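Local coordinates for protein alpha-1,2-mannosidase (Bacteroides thetaiotaomicron, PDB 2WW2) that hydrolyses alpha-mannosidic linkages, probably alpha-1,2, with inversion of configuration, as a calcium-dependent member of glycoside hydrolase family 92, at residues Tyr312-Asp317 and Tyr361-Phe366; Tyr324-Asn329 and Thr354-Asn359; Met367-Ser372 and Ile380-Val385; Pro373-Cys378 and Ala420-Asp425. One frame throughout, in Å; residues are numbered along the deposited sequence.

The four contacts, all within the catalytic domain, show how helix 347-364, the start of helix 383-393 and two loops pack around a small antiparallel sheet. Contacts 1 and 2 share helix 347-364: contact 2 seats its middle turns beside the approach to strand 326-330, and contact 1 fastens its C-terminal end to the turn after strand 310-313. Contact 3 is fully buried, a carboxylate meeting the start of helix 383-393; the others are partly buried. Contact 4 joins two loops, interleaved in sequence with contact 3. Chemistry follows place: carboxylate hydrogen bonds in contacts 1 and 3, a side-chain amide hydrogen bond to a backbone carbonyl in contact 2, and serine, water and CH-pi interactions in contact 4.

Contact 1. Residues Tyr312-Asp317 and Tyr361-Phe366; sequences YYSPYD and YNESGF
The backbones of Y316-D317 and E363-S364 draw level where helix 347-364 ends, with 5.7 Å between CA of Y316 and CA of S364 and the same spacing from CA of D317 to CA of E363. Residues 312-317 leave strand 310-313 of an antiparallel sheet and turn at S314, whose hydroxyl makes both an ST turn and an ST motif by accepting from the backbone N of Y316 and of D317. That hydroxyl also serves the contact: OG of S314 donates to OE1 of E363 at 2.6 Å, arriving from above the carboxylate plane, 43° out of it. OG of S314 is thus held by three bonds. The other carboxylate oxygen receives Y312, whose OH donates to OE2 of E363 over a very short 2.5 Å. E363 lies at the edge of the tyrosine ring, its carboxylate turned 35° from the ring plane; with chi2 at 149°, somewhat short of extended, the chain carries that carboxylate to both hydroxyls. The two bonds together limit its rotation. Crossing the glutamate at a slant, D317 puts OD2 3.4 Å from CG of E363, while OD1 of D317 takes the backbone N of N319. CB of Y316 packs against CB of S364 at 3.9 Å. A water completes the join, donating to O of Y316 and, at 2.9 Å, to O of E363.

Contact 2. Residues Tyr324-Asn329 and Thr354-Asn359; sequences YMYTDN and TQSIIN
A helix laid beside the lead-in to a sheet strand is the theme here: helix 347-364 packs on Y324-Y326, which run into strand 326-330 of the five-stranded antiparallel sheet. The backbones come nearest at M325 and S356, whose CA atoms are 4.7 Å apart, a closeness that a serine on the inward face of the helix can accommodate. CB of S356 lies 3.7 Å from CA of M325 and 3.6 Å from N of Y326, so this small residue meets the backbone at the entry to the strand; N of Y326 is buried here with no partner in the model. One turn further along, N359 supplies the hydrogen bond across the contact, ND2 to O of Y324 at 2.8 Å. ND2 lies in the carbonyl plane of Y324, and O of Y324 in the amide plane of N359, although the N-H...O angle is only 142°. M325 runs the other way past N359; turns at chi2 (54°) and chi3 (61°) fold its thioether back toward the helix and put CE 3.7 Å from CB of N359. Q355 meets the edge of the Y324 ring, with the amide plane nearly perpendicular to it. Y326 reaches the same helix, its OH bonding NE of R352. A water ties helix to lead-in, accepting from N of Y324 and, at 3.1 Å, from ND2 of N359.

Contact 3. Residues Met367-Ser372 and Ile380-Val385; sequences MPEWAS and IGNNSV
E369 directs its carboxylate at S384, in the first turn of helix 383-393, a buried example of an acidic side chain received at the N-terminal end of a helix. E369 directly precedes the short edge strand 370-371. From CB, chi1 (-62°) sets CG beside the backbone N, 3.7 Å from O of G381; the fold at chi2 (-65°) then turns CD and the carboxylate toward S384. CD stays beside the same carbonyl, and the carboxylate divides its work between the two oxygens. OE1 is met on its syn side by the backbone N of S384 at 3.0 Å, in a fairly straight bond with an N-H...O angle of 156°. OE2 accepts from OG of S384 at 2.7 Å, the hydroxyl standing above the carboxylate plane, and also from NE2 of Q411 in helix 401-413; CA of N382 presses in on OE2 at 3.2 Å. One serine therefore grips both oxygens and restrains the rotation of the group. The N-terminal position on the helix would probably also suit a negative charge.

Apolar packing closes the contact on the side of M367, whose side chain crosses V385 obliquely with CE 3.9 Å from CG2. The same methyl group reaches S384, at 3.5 Å from CE of M367 to OG. Between M367 and E369, the buried carbonyl of P368 finds no hydrogen-bond partner in the model; its O abuts CB of S384 at 3.3 Å.

Contact 4. Residues Pro373-Cys378 and Ala420-Asp425; sequences PGHRGC and ASVGRD
S421 and V422 face the loop 373-378 side by side, one with polar and the other with apolar chemistry, in a junction of two irregular loops. S421 comes first. With chi1 at 60°, its OG sits between the backbone N and the carbonyl carbon and looks across to the backbone of the other loop, where it accepts from N of C378 at 3.1 Å and 157°. Its CB lies 3.4 Å from O of C378. A water joins the two loops, 2.7 Å from OG of S421 and donating to O of R376. V422 then meets H375 at about a right angle: CG1 stands over one face of the imidazole, 4.0 Å from the ring centroid in a CH-pi contact, while CG2 comes 3.9 Å from ND1 of H375. The ring is steadied from elsewhere, by a hydrogen bond between its NE2 and OG of S364 and by edge-to-face (T-shaped) packing with the ring of Y316. Beyond G423 the segment turns toward helix 444-465, with R424 salt-bridged to D455 and D425 to K447. The junction thus lies between the C-terminal end of helix 347-364, reached through H375, and helix 444-465, while N of R376 bonds back to W370 on strand 370-371.

Contact 1. Residues Tyr312-Asp317 and Tyr361-Phe366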
# COMPACT_ATOMS: atom_id res chain seq x y z
N TYR A 312 -10.85 49.80 14.19
CA TYR A 312 -9.91 48.70 14.32
C TYR A 312 -8.48 49.17 14.27
O TYR A 312 -8.14 50.15 13.58
CB TYR A 312 -10.17 47.61 13.26
CG TYR A 312 -9.99 48.09 11.82
CD1 TYR A 312 -8.76 47.98 11.17
CD2 TYR A 312 -11.06 48.64 11.11
CE1 TYR A 312 -8.60 48.42 9.86
CE2 TYR A 312 -10.90 49.10 9.78
CZ TYR A 312 -9.66 48.98 9.16
OH TYR A 312 -9.47 49.41 7.86
N TYR A 313 -7.65 48.47 15.02
CA TYR A 313 -6.21 48.51 14.84
C TYR A 313 -5.90 47.74 13.56
O TYR A 313 -6.28 46.58 13.43
CB TYR A 313 -5.52 47.80 16.01
CG TYR A 313 -4.02 47.57 15.81
CD1 TYR A 313 -3.12 48.62 15.98
CD2 TYR A 313 -3.52 46.31 15.48
CE1 TYR A 313 -1.74 48.42 15.82
CE2 TYR A 313 -2.14 46.11 15.31
CZ TYR A 313 -1.26 47.16 15.47
OH TYR A 313 0.10 46.96 15.32
N SER A 314 -5.22 48.37 12.61
CA SER A 314 -4.87 47.66 11.40
C SER A 314 -3.64 46.79 11.58
O SER A 314 -2.56 47.32 11.91
CB SER A 314 -4.60 48.65 10.26
OG SER A 314 -4.11 47.94 9.14
N PRO A 315 -3.76 45.47 11.34
CA PRO A 315 -2.55 44.67 11.44
C PRO A 315 -1.73 44.79 10.17
O PRO A 315 -0.73 44.10 10.04
CB PRO A 315 -3.07 43.24 11.62
CG PRO A 315 -4.38 43.23 10.87
CD PRO A 315 -4.95 44.65 11.00
N TYR A 316 -2.17 45.65 9.24
CA TYR A 316 -1.41 45.91 8.01
C TYR A 316 -0.57 47.18 8.06
O TYR A 316 0.54 47.20 7.53
CB TYR A 316 -2.33 45.90 6.76
CG TYR A 316 -3.00 44.55 6.59
CD1 TYR A 316 -2.33 43.49 5.98
CD2 TYR A 316 -4.28 44.32 7.09
CE1 TYR A 316 -2.92 42.25 5.86
CE2 TYR A 316 -4.88 43.08 6.96
CZ TYR A 316 -4.19 42.06 6.34
OH TYR A 316 -4.76 40.82 6.21
N ASP A 317 -1.08 48.24 8.69
CA ASP A 317 -0.31 49.49 8.76
C ASP A 317 -0.13 50.01 10.20
O ASP A 317 0.53 51.02 10.41
CB ASP A 317 -0.86 50.57 7.81
CG ASP A 317 -2.19 51.16 8.25
OD1 ASP A 317 -2.69 50.89 9.37
OD2 ASP A 317 -2.76 51.93 7.46
N TYR A 361 -6.07 45.78 1.44
CA TYR A 361 -5.42 46.22 0.19
C TYR A 361 -5.03 47.70 0.26
O TYR A 361 -3.91 48.07 -0.13
CB TYR A 361 -6.35 45.96 -1.02
CG TYR A 361 -5.91 46.64 -2.31
CD1 TYR A 361 -4.89 46.10 -3.09
CD2 TYR A 361 -6.53 47.80 -2.75
CE1 TYR A 361 -4.49 46.73 -4.28
CE2 TYR A 361 -6.15 48.42 -3.93
CZ TYR A 361 -5.13 47.88 -4.68
OH TYR A 361 -4.78 48.51 -5.85
N ASN A 362 -5.92 48.55 0.78
CA ASN A 362 -5.61 49.97 0.88
C ASN A 362 -4.45 50.19 1.86
O ASN A 362 -3.59 51.03 1.64
CB ASN A 362 -6.84 50.79 1.31
CG ASN A 362 -7.87 50.91 0.21
OD1 ASN A 362 -7.54 50.83 -0.97
ND2 ASN A 362 -9.13 51.10 0.58
N GLU A 363 -4.45 49.42 2.95
CA GLU A 363 -3.46 49.59 4.00
C GLU A 363 -2.09 48.94 3.71
O GLU A 363 -1.10 49.31 4.33
CB GLU A 363 -4.03 49.07 5.33
CG GLU A 363 -5.09 49.99 5.89
CD GLU A 363 -6.16 49.28 6.69
OE1 GLU A 363 -5.88 48.23 7.31
OE2 GLU A 363 -7.30 49.77 6.71
N SER A 364 -2.03 48.00 2.77
CA SER A 364 -0.79 47.25 2.55
C SER A 364 -0.32 47.16 1.10
O SER A 364 0.82 46.78 0.84
CB SER A 364 -0.93 45.82 3.09
OG SER A 364 -1.70 45.04 2.20
N GLY A 365 -1.20 47.44 0.15
CA GLY A 365 -0.84 47.29 -1.27
C GLY A 365 -1.28 45.97 -1.89
O GLY A 365 -1.32 45.85 -3.12
N PHE A 366 -1.61 44.99 -1.05
CA PHE A 366 -2.06 43.69 -1.54
C PHE A 366 -3.28 43.22 -0.77
O PHE A 366 -3.41 43.49 0.42
CB PHE A 366 -0.96 42.62 -1.39
CG PHE A 366 0.19 42.77 -2.38
CD1 PHE A 366 0.14 42.15 -3.62
CD2 PHE A 366 1.34 43.47 -2.03
CE1 PHE A 366 1.19 42.25 -4.53
CE2 PHE A 366 2.40 43.58 -2.92
CZ PHE A 366 2.32 42.97 -4.18
O HOH W 1 1.60 49.24 5.40

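Contact 2. Residues Tyr324-Asn329 and Thr354-Asn359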
# COMPACT_ATOMS: atom_id res chain seq x y z
N TYR A 324 -14.36 48.23 9.36
CA TYR A 324 -14.29 46.81 9.68
C TYR A 324 -13.00 46.19 9.21
O TYR A 324 -12.46 46.54 8.16
CB TYR A 324 -15.47 46.04 9.06
CG TYR A 324 -16.82 46.60 9.44
CD1 TYR A 324 -17.27 46.52 10.75
CD2 TYR A 324 -17.64 47.22 8.50
CE1 TYR A 324 -18.51 47.03 11.12
CE2 TYR A 324 -18.88 47.74 8.86
CZ TYR A 324 -19.30 47.63 10.17
OH TYR A 324 -20.52 48.14 10.56
N MET A 325 -12.52 45.24 10.00
CA MET A 325 -11.38 44.44 9.64
C MET A 325 -11.67 43.04 10.17
O MET A 325 -12.32 42.90 11.22
CB MET A 325 -10.09 45.02 10.25
CG MET A 325 -8.82 44.21 9.90
SD MET A 325 -8.54 43.92 8.14
CE MET A 325 -8.40 45.62 7.51
N TYR A 326 -11.23 42.02 9.43
CA TYR A 326 -11.28 40.62 9.89
C TYR A 326 -9.89 40.05 9.72
O TYR A 326 -9.10 40.56 8.93
CB TYR A 326 -12.22 39.76 9.02
CG TYR A 326 -13.68 39.93 9.36
CD1 TYR A 326 -14.37 38.91 10.03
CD2 TYR A 326 -14.36 41.11 9.04
CE1 TYR A 326 -15.71 39.08 10.36
CE2 TYR A 326 -15.70 41.28 9.37
CZ TYR A 326 -16.37 40.25 10.02
OH TYR A 326 -17.70 40.43 10.35
N THR A 327 -9.63 38.93 10.36
CA THR A 327 -8.37 38.25 10.11
C THR A 327 -8.42 36.79 10.53
O THR A 327 -9.49 36.29 10.87
CB THR A 327 -7.21 38.97 10.81
OG1 THR A 327 -5.99 38.39 10.35
CG2 THR A 327 -7.32 38.80 12.35
N ASP A 328 -7.26 36.13 10.50
CA ASP A 328 -7.14 34.72 10.81
C ASP A 328 -7.88 33.83 9.84
O ASP A 328 -8.89 33.21 10.17
CB ASP A 328 -7.53 34.46 12.26
CG ASP A 328 -6.52 35.04 13.22
OD1 ASP A 328 -5.31 34.85 12.94
OD2 ASP A 328 -6.92 35.71 14.19
N ASN A 329 -7.37 33.79 8.61
CA ASN A 329 -8.02 33.02 7.58
C ASN A 329 -7.01 32.71 6.50
O ASN A 329 -6.26 33.60 6.13
CB ASN A 329 -9.13 33.87 6.92
CG ASN A 329 -10.39 33.10 6.78
OD1 ASN A 329 -11.05 33.13 5.74
ND2 ASN A 329 -10.75 32.39 7.86
N THR A 354 -15.86 41.30 2.89
CA THR A 354 -15.42 41.80 1.58
C THR A 354 -14.86 43.21 1.70
O THR A 354 -13.80 43.50 1.14
CB THR A 354 -16.54 41.73 0.50
OG1 THR A 354 -17.71 42.38 0.99
CG2 THR A 354 -16.88 40.25 0.18
N GLN A 355 -15.54 44.07 2.47
CA GLN A 355 -14.98 45.40 2.75
C GLN A 355 -13.58 45.32 3.39
O GLN A 355 -12.70 46.13 3.08
CB GLN A 355 -15.85 46.18 3.73
CG GLN A 355 -17.06 46.91 3.18
CD GLN A 355 -17.95 47.41 4.31
OE1 GLN A 355 -18.97 46.77 4.67
NE2 GLN A 355 -17.53 48.50 4.94
N SER A 356 -13.38 44.38 4.30
CA SER A 356 -12.10 44.27 5.01
C SER A 356 -10.95 43.84 4.09
O SER A 356 -9.80 44.22 4.32
CB SER A 356 -12.19 43.34 6.22
OG SER A 356 -12.31 41.98 5.84
N ILE A 357 -11.26 43.08 3.06
CA ILE A 357 -10.25 42.67 2.08
C ILE A 357 -9.75 43.92 1.35
O ILE A 357 -8.54 44.10 1.16
CB ILE A 357 -10.84 41.65 1.07
CG1 ILE A 357 -10.99 40.28 1.74
CG2 ILE A 357 -9.97 41.53 -0.19
CD1 ILE A 357 -11.83 39.29 0.91
N ILE A 358 -10.68 44.77 0.94
CA ILE A 358 -10.30 46.03 0.28
C ILE A 358 -9.52 46.94 1.25
O ILE A 358 -8.53 47.56 0.88
CB ILE A 358 -11.54 46.76 -0.29
CG1 ILE A 358 -12.22 45.86 -1.33
CG2 ILE A 358 -11.16 48.12 -0.93
CD1 ILE A 358 -11.26 45.34 -2.37
N ASN A 359 -9.95 47.00 2.51
CA ASN A 359 -9.24 47.79 3.49
C ASN A 359 -7.79 47.31 3.63
O ASN A 359 -6.87 48.11 3.68
CB ASN A 359 -9.93 47.73 4.87
CG ASN A 359 -11.28 48.43 4.88
OD1 ASN A 359 -11.57 49.26 4.02
ND2 ASN A 359 -12.11 48.09 5.87
O HOH W 2 -14.84 49.30 6.51

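Contact 3. Residues Met367-Ser372 and Ile380-Val385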
# COMPACT_ATOMS: atom_id res chain seq x y z
N MET A 367 -4.15 42.46 -1.43
CA MET A 367 -5.19 41.75 -0.69
C MET A 367 -4.55 40.58 0.05
O MET A 367 -3.57 40.00 -0.41
CB MET A 367 -6.27 41.22 -1.64
CG MET A 367 -7.01 42.32 -2.39
SD MET A 367 -8.41 41.66 -3.32
CE MET A 367 -7.56 40.92 -4.72
N PRO A 368 -5.10 40.23 1.22
CA PRO A 368 -4.52 39.10 1.93
C PRO A 368 -4.90 37.77 1.29
O PRO A 368 -5.92 37.69 0.57
CB PRO A 368 -5.14 39.20 3.32
CG PRO A 368 -6.46 39.92 3.11
CD PRO A 368 -6.26 40.82 1.91
N GLU A 369 -4.09 36.73 1.54
CA GLU A 369 -4.41 35.38 1.11
C GLU A 369 -4.42 34.51 2.38
O GLU A 369 -5.45 33.93 2.71
CB GLU A 369 -3.43 34.86 0.05
CG GLU A 369 -3.42 35.67 -1.27
CD GLU A 369 -4.73 35.62 -2.05
OE1 GLU A 369 -5.61 34.82 -1.69
OE2 GLU A 369 -4.89 36.40 -3.03
N TRP A 370 -3.29 34.45 3.08
CA TRP A 370 -3.26 33.97 4.48
C TRP A 370 -2.95 35.18 5.37
O TRP A 370 -1.96 35.88 5.15
CB TRP A 370 -2.19 32.88 4.67
CG TRP A 370 -2.76 31.57 5.20
CD1 TRP A 370 -2.86 30.39 4.53
CD2 TRP A 370 -3.34 31.35 6.50
NE1 TRP A 370 -3.46 29.43 5.34
CE2 TRP A 370 -3.75 30.00 6.56
CE3 TRP A 370 -3.52 32.16 7.63
CZ2 TRP A 370 -4.36 29.44 7.69
CZ3 TRP A 370 -4.15 31.62 8.76
CH2 TRP A 370 -4.56 30.26 8.78
N ALA A 371 -3.81 35.44 6.36
CA ALA A 371 -3.64 36.56 7.28
C ALA A 371 -3.72 36.06 8.71
O ALA A 371 -4.65 35.31 9.06
CB ALA A 371 -4.75 37.61 7.06
N SER A 372 -2.77 36.49 9.54
CA SER A 372 -2.80 36.16 10.97
C SER A 372 -1.73 36.95 11.76
O SER A 372 -0.63 36.45 11.99
CB SER A 372 -2.58 34.65 11.17
OG SER A 372 -2.75 34.30 12.54
N ILE A 380 -1.04 29.03 -1.32
CA ILE A 380 -0.91 29.54 -2.68
C ILE A 380 -2.23 30.14 -3.17
O ILE A 380 -3.26 30.06 -2.49
CB ILE A 380 -0.51 28.40 -3.67
CG1 ILE A 380 -1.65 27.38 -3.76
CG2 ILE A 380 0.84 27.74 -3.27
CD1 ILE A 380 -1.35 26.24 -4.75
N GLY A 381 -2.19 30.72 -4.37
CA GLY A 381 -3.42 31.12 -5.06
C GLY A 381 -3.79 32.58 -4.90
O GLY A 381 -3.12 33.33 -4.17
N ASN A 382 -4.86 32.99 -5.58
CA ASN A 382 -5.39 34.35 -5.47
C ASN A 382 -6.86 34.24 -5.09
O ASN A 382 -7.74 34.86 -5.71
CB ASN A 382 -5.25 35.08 -6.82
CG ASN A 382 -3.80 35.40 -7.18
OD1 ASN A 382 -2.92 35.53 -6.30
ND2 ASN A 382 -3.55 35.52 -8.45
N ASN A 383 -7.15 33.43 -4.08
CA ASN A 383 -8.53 33.19 -3.75
C ASN A 383 -9.23 34.32 -2.99
O ASN A 383 -10.46 34.30 -2.81
CB ASN A 383 -8.68 31.83 -3.08
CG ASN A 383 -8.21 30.71 -3.98
OD1 ASN A 383 -7.25 29.98 -3.67
ND2 ASN A 383 -8.84 30.60 -5.14
N SER A 384 -8.46 35.33 -2.58
CA SER A 384 -9.06 36.59 -2.17
C SER A 384 -10.09 37.04 -3.23
O SER A 384 -11.16 37.58 -2.91
CB SER A 384 -7.98 37.66 -2.03
OG SER A 384 -7.21 37.76 -3.23
N VAL A 385 -9.72 36.85 -4.49
CA VAL A 385 -10.59 37.26 -5.60
C VAL A 385 -11.91 36.49 -5.56
O VAL A 385 -12.99 37.04 -5.79
CB VAL A 385 -9.86 37.01 -6.93
CG1 VAL A 385 -10.80 37.25 -8.09
CG2 VAL A 385 -8.60 37.92 -7.01

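Contact 4. Residues Pro373-Cys378 and Ala420-Asp425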
# COMPACT_ATOMS: atom_id res chain seq x y z
N PRO A 373 -2.04 38.18 12.17
CA PRO A 373 -3.26 38.92 11.82
C PRO A 373 -3.06 39.70 10.53
O PRO A 373 -4.03 40.04 9.86
CB PRO A 373 -3.42 39.88 13.00
CG PRO A 373 -2.02 40.14 13.49
CD PRO A 373 -1.22 38.90 13.17
N GLY A 374 -1.81 39.98 10.19
CA GLY A 374 -1.48 40.60 8.92
C GLY A 374 -0.97 39.54 7.96
O GLY A 374 -1.15 38.35 8.20
N HIS A 375 -0.31 39.98 6.89
CA HIS A 375 0.15 39.06 5.86
C HIS A 375 1.12 38.02 6.41
O HIS A 375 2.11 38.36 7.07
CB HIS A 375 0.86 39.83 4.74
CG HIS A 375 -0.03 40.69 3.90
ND1 HIS A 375 -1.12 40.20 3.22
CD2 HIS A 375 0.06 42.01 3.57
CE1 HIS A 375 -1.68 41.18 2.52
NE2 HIS A 375 -0.98 42.29 2.73
N ARG A 376 0.82 36.75 6.14
CA ARG A 376 1.68 35.62 6.52
C ARG A 376 1.96 34.75 5.29
O ARG A 376 1.07 34.52 4.46
CB ARG A 376 0.98 34.79 7.60
CG ARG A 376 0.77 35.53 8.94
CD ARG A 376 2.09 35.71 9.69
NE ARG A 376 2.63 34.40 10.04
CZ ARG A 376 2.24 33.68 11.09
NH1 ARG A 376 1.29 34.14 11.92
NH2 ARG A 376 2.78 32.49 11.30
N GLY A 377 3.18 34.26 5.18
CA GLY A 377 3.59 33.47 4.02
C GLY A 377 3.11 32.02 4.18
O GLY A 377 3.68 31.28 4.95
N CYS A 378 2.07 31.63 3.44
CA CYS A 378 1.51 30.28 3.62
C CYS A 378 0.58 29.96 2.46
O CYS A 378 -0.23 30.81 2.07
CB CYS A 378 0.73 30.24 4.94
SG CYS A 378 0.12 28.61 5.41
N ALA A 420 5.89 35.05 -0.67
CA ALA A 420 5.53 34.54 -1.99
C ALA A 420 4.02 34.38 -2.19
O ALA A 420 3.53 34.52 -3.32
CB ALA A 420 6.28 33.24 -2.32
N SER A 421 3.29 34.12 -1.09
CA SER A 421 1.86 33.90 -1.17
C SER A 421 1.04 35.20 -1.28
O SER A 421 -0.20 35.14 -1.35
CB SER A 421 1.38 33.10 0.06
OG SER A 421 1.65 33.80 1.27
N VAL A 422 1.70 36.35 -1.25
CA VAL A 422 0.99 37.64 -1.30
C VAL A 422 1.14 38.23 -2.70
O VAL A 422 2.24 38.61 -3.12
CB VAL A 422 1.50 38.66 -0.24
CG1 VAL A 422 0.73 39.98 -0.36
CG2 VAL A 422 1.39 38.08 1.18
N GLY A 423 0.02 38.35 -3.41
CA GLY A 423 0.07 38.64 -4.84
C GLY A 423 0.20 37.32 -5.59
O GLY A 423 -0.30 36.29 -5.13
N ARG A 424 0.89 37.33 -6.73
CA ARG A 424 0.93 36.15 -7.60
C ARG A 424 2.35 35.69 -7.89
O ARG A 424 3.02 36.21 -8.79
CB ARG A 424 0.20 36.43 -8.92
CG ARG A 424 0.16 35.21 -9.87
CD ARG A 424 -0.75 35.46 -11.09
NE ARG A 424 -2.16 35.28 -10.72
CZ ARG A 424 -3.14 35.02 -11.59
NH1 ARG A 424 -2.88 34.93 -12.90
NH2 ARG A 424 -4.38 34.85 -11.15
N ASP A 425 2.81 34.70 -7.14
CA ASP A 425 4.14 34.16 -7.38
C ASP A 425 4.21 33.56 -8.79
O ASP A 425 3.35 32.75 -9.19
CB ASP A 425 4.45 33.08 -6.34
CG ASP A 425 5.92 32.72 -6.28
OD1 ASP A 425 6.76 33.57 -6.65
OD2 ASP A 425 6.24 31.58 -5.87
O HOH W 3 -0.43 35.13 2.35